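Local coordinates for Lmo2445 protein (Listeria monocytogenes EGD-e, PDB 5HZL) that is a secreted, internalin-like leucine-rich-repeat protein that binds calcium ions and whose biological function is unknown, at residues E216-F221 with H275-S280. Residues are numbered along the deposited sequence; the frame is centred on the assembly and turned at random.
Sequences ENLKVF and HLLEIS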
loop_
_atom_site.group_PDB
_atom_site.type_symbol
_atom_site.label_atom_id
_atom_site.label_comp_id
_atom_site.label_asym_id
_atom_site.label_seq_id
_atom_site.Cartn_x
_atom_site.Cartn_y
_atom_site.Cartn_z
ATOM N N GLU A 216 9.223 26.218 -25.667
ATOM C CA GLU A 216 10.001 25.095 -25.116
ATOM C C GLU A 216 9.150 23.830 -25.114
ATOM O O GLU A 216 7.924 23.903 -25.228
ATOM C CB GLU A 216 10.386 25.346 -23.639
ATOM C CG GLU A 216 11.236 26.574 -23.306
ATOM C CD GLU A 216 11.466 26.752 -21.793
ATOM O OE1 GLU A 216 10.994 25.917 -20.986
ATOM O OE2 GLU A 216 12.124 27.743 -21.395
ATOM N N ASN A 217 9.786 22.668 -24.996
ATOM C CA ASN A 217 9.006 21.441 -24.889
ATOM C C ASN A 217 9.443 20.551 -23.702
ATOM O O ASN A 217 10.596 20.190 -23.529
ATOM C CB ASN A 217 8.665 20.746 -26.232
ATOM C CG ASN A 217 9.853 20.361 -27.046
ATOM O OD1 ASN A 217 10.954 20.246 -26.538
ATOM N ND2 ASN A 217 9.625 20.116 -28.329
ATOM N N LEU A 218 8.435 20.251 -22.893
ATOM C CA LEU A 218 8.507 19.516 -21.631
ATOM C C LEU A 218 9.132 18.115 -21.575
ATOM O O LEU A 218 8.745 17.227 -22.337
ATOM C CB LEU A 218 7.066 19.383 -21.132
ATOM C CG LEU A 218 6.809 18.919 -19.713
ATOM C CD1 LEU A 218 7.248 20.008 -18.747
ATOM C CD2 LEU A 218 5.330 18.613 -19.558
ATOM N N LYS A 219 10.054 17.927 -20.622
ATOM C CA LYS A 219 10.739 16.653 -20.393
ATOM C C LYS A 219 10.325 16.112 -19.035
ATOM O O LYS A 219 10.683 16.677 -18.006
ATOM C CB LYS A 219 12.252 16.831 -20.468
ATOM C CG LYS A 219 12.654 17.354 -21.827
ATOM C CD LYS A 219 14.143 17.383 -22.119
ATOM C CE LYS A 219 14.307 17.877 -23.557
ATOM N NZ LYS A 219 15.692 17.882 -24.093
ATOM N N VAL A 220 9.589 15.004 -19.045
ATOM C CA VAL A 220 9.076 14.370 -17.817
ATOM C C VAL A 220 9.782 13.053 -17.459
ATOM O O VAL A 220 10.268 12.356 -18.353
ATOM C CB VAL A 220 7.561 14.121 -17.954
ATOM C CG1 VAL A 220 6.836 15.448 -18.112
ATOM C CG2 VAL A 220 7.238 13.214 -19.143
ATOM N N PHE A 221 9.809 12.717 -16.161
ATOM C CA PHE A 221 10.460 11.488 -15.622
ATOM C C PHE A 221 9.420 10.391 -15.466
ATOM O O PHE A 221 8.616 10.449 -14.529
ATOM C CB PHE A 221 11.130 11.807 -14.273
ATOM C CG PHE A 221 11.756 10.624 -13.591
ATOM C CD1 PHE A 221 12.926 10.061 -14.075
ATOM C CD2 PHE A 221 11.204 10.099 -12.423
ATOM C CE1 PHE A 221 13.516 8.981 -13.437
ATOM C CE2 PHE A 221 11.792 9.019 -11.779
ATOM C CZ PHE A 221 12.947 8.459 -12.287
ATOM N N HIS A 275 -2.559 24.065 -19.445
ATOM C CA HIS A 275 -2.596 22.848 -20.245
ATOM C C HIS A 275 -2.353 21.627 -19.355
ATOM O O HIS A 275 -1.425 21.610 -18.545
ATOM C CB HIS A 275 -1.531 22.882 -21.353
ATOM C CG HIS A 275 -1.750 23.941 -22.392
ATOM N ND1 HIS A 275 -2.573 23.757 -23.486
ATOM C CD2 HIS A 275 -1.237 25.189 -22.517
ATOM C CE1 HIS A 275 -2.568 24.848 -24.232
ATOM N NE2 HIS A 275 -1.765 25.732 -23.667
ATOM N N LEU A 276 -3.198 20.613 -19.506
ATOM C CA LEU A 276 -3.068 19.373 -18.764
ATOM C C LEU A 276 -2.623 18.349 -19.807
ATOM O O LEU A 276 -3.384 17.986 -20.705
ATOM C CB LEU A 276 -4.396 18.978 -18.125
ATOM C CG LEU A 276 -4.380 17.688 -17.311
ATOM C CD1 LEU A 276 -3.390 17.822 -16.156
ATOM C CD2 LEU A 276 -5.777 17.345 -16.813
ATOM N N LEU A 277 -1.382 17.902 -19.697
ATOM C CA LEU A 277 -0.829 16.943 -20.642
ATOM C C LEU A 277 -0.957 15.544 -20.096
ATOM O O LEU A 277 -0.775 15.318 -18.913
ATOM C CB LEU A 277 0.618 17.299 -20.925
ATOM C CG LEU A 277 0.723 18.630 -21.675
ATOM C CD1 LEU A 277 2.107 19.230 -21.556
ATOM C CD2 LEU A 277 0.313 18.462 -23.126
ATOM N N GLU A 278 -1.267 14.603 -20.970
ATOM C CA GLU A 278 -1.444 13.232 -20.559
ATOM C C GLU A 278 -0.776 12.246 -21.506
ATOM O O GLU A 278 -0.859 12.391 -22.715
ATOM C CB GLU A 278 -2.943 12.947 -20.444
ATOM C CG GLU A 278 -3.307 11.501 -20.115
ATOM C CD GLU A 278 -4.800 11.287 -19.910
ATOM O OE1 GLU A 278 -5.456 12.122 -19.244
ATOM O OE2 GLU A 278 -5.316 10.256 -20.397
ATOM N N ILE A 279 -0.106 11.260 -20.920
ATOM C CA ILE A 279 0.546 10.189 -21.642
ATOM C C ILE A 279 -0.316 8.985 -21.297
ATOM O O ILE A 279 -0.365 8.578 -20.152
ATOM C CB ILE A 279 1.989 9.951 -21.174
ATOM C CG1 ILE A 279 2.823 11.214 -21.387
ATOM C CG2 ILE A 279 2.606 8.793 -21.946
ATOM C CD1 ILE A 279 4.250 11.125 -20.876
ATOM N N SER A 280 -1.008 8.443 -22.290
ATOM C CA SER A 280 -1.890 7.296 -22.131
ATOM C C SER A 280 -1.221 6.081 -22.760
ATOM O O SER A 280 -0.930 6.088 -23.946
ATOM C CB SER A 280 -3.214 7.603 -22.820
ATOM O OG SER A 280 -4.068 6.480 -22.845
#
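Two facing beta-sheets of the C-terminal domain, whose sequence family belongs to the E-set clan of immunoglobulin-like folds, meet where 216-221 packs over 275-280. The contact is a small part of the packing between the two sheets: no hydrogen bond crosses it, the CA atoms of Leu218 and Leu277 stand 9.7 Å apart, and aliphatic side chains bridge the gap at two points. Leu218 and Leu277 lie alongside one another, pointing opposite ways, and touch through one methyl each, Leu218 CD2 lying 3.8 Å from Leu277 CD1. Their branched ends suit this overlap, since each leucine reaches well beyond its own backbone. Two residues further along both segments, Val220 and Ile279 meet tip to tip, with 4.0 Å between Val220 CG2 and Ile279 CD1. A short, beta-branched valine fits here because the longer isoleucine does most of the reaching: its CG1 is anti to the carbonyl carbon (chi1 -60°) and the chain then runs on extended (chi2 176°), carrying CD1 across to the valine. All four residues are buried. Strand 219-221 pairs antiparallel with 262-264, whose Tyr263 also touches Ile279. In the opposing sheet, 273-281 runs between 240-244 and 290-298; from the latter, Val296 packs against Leu218, and Phe294 touches both Val220 and Ile279.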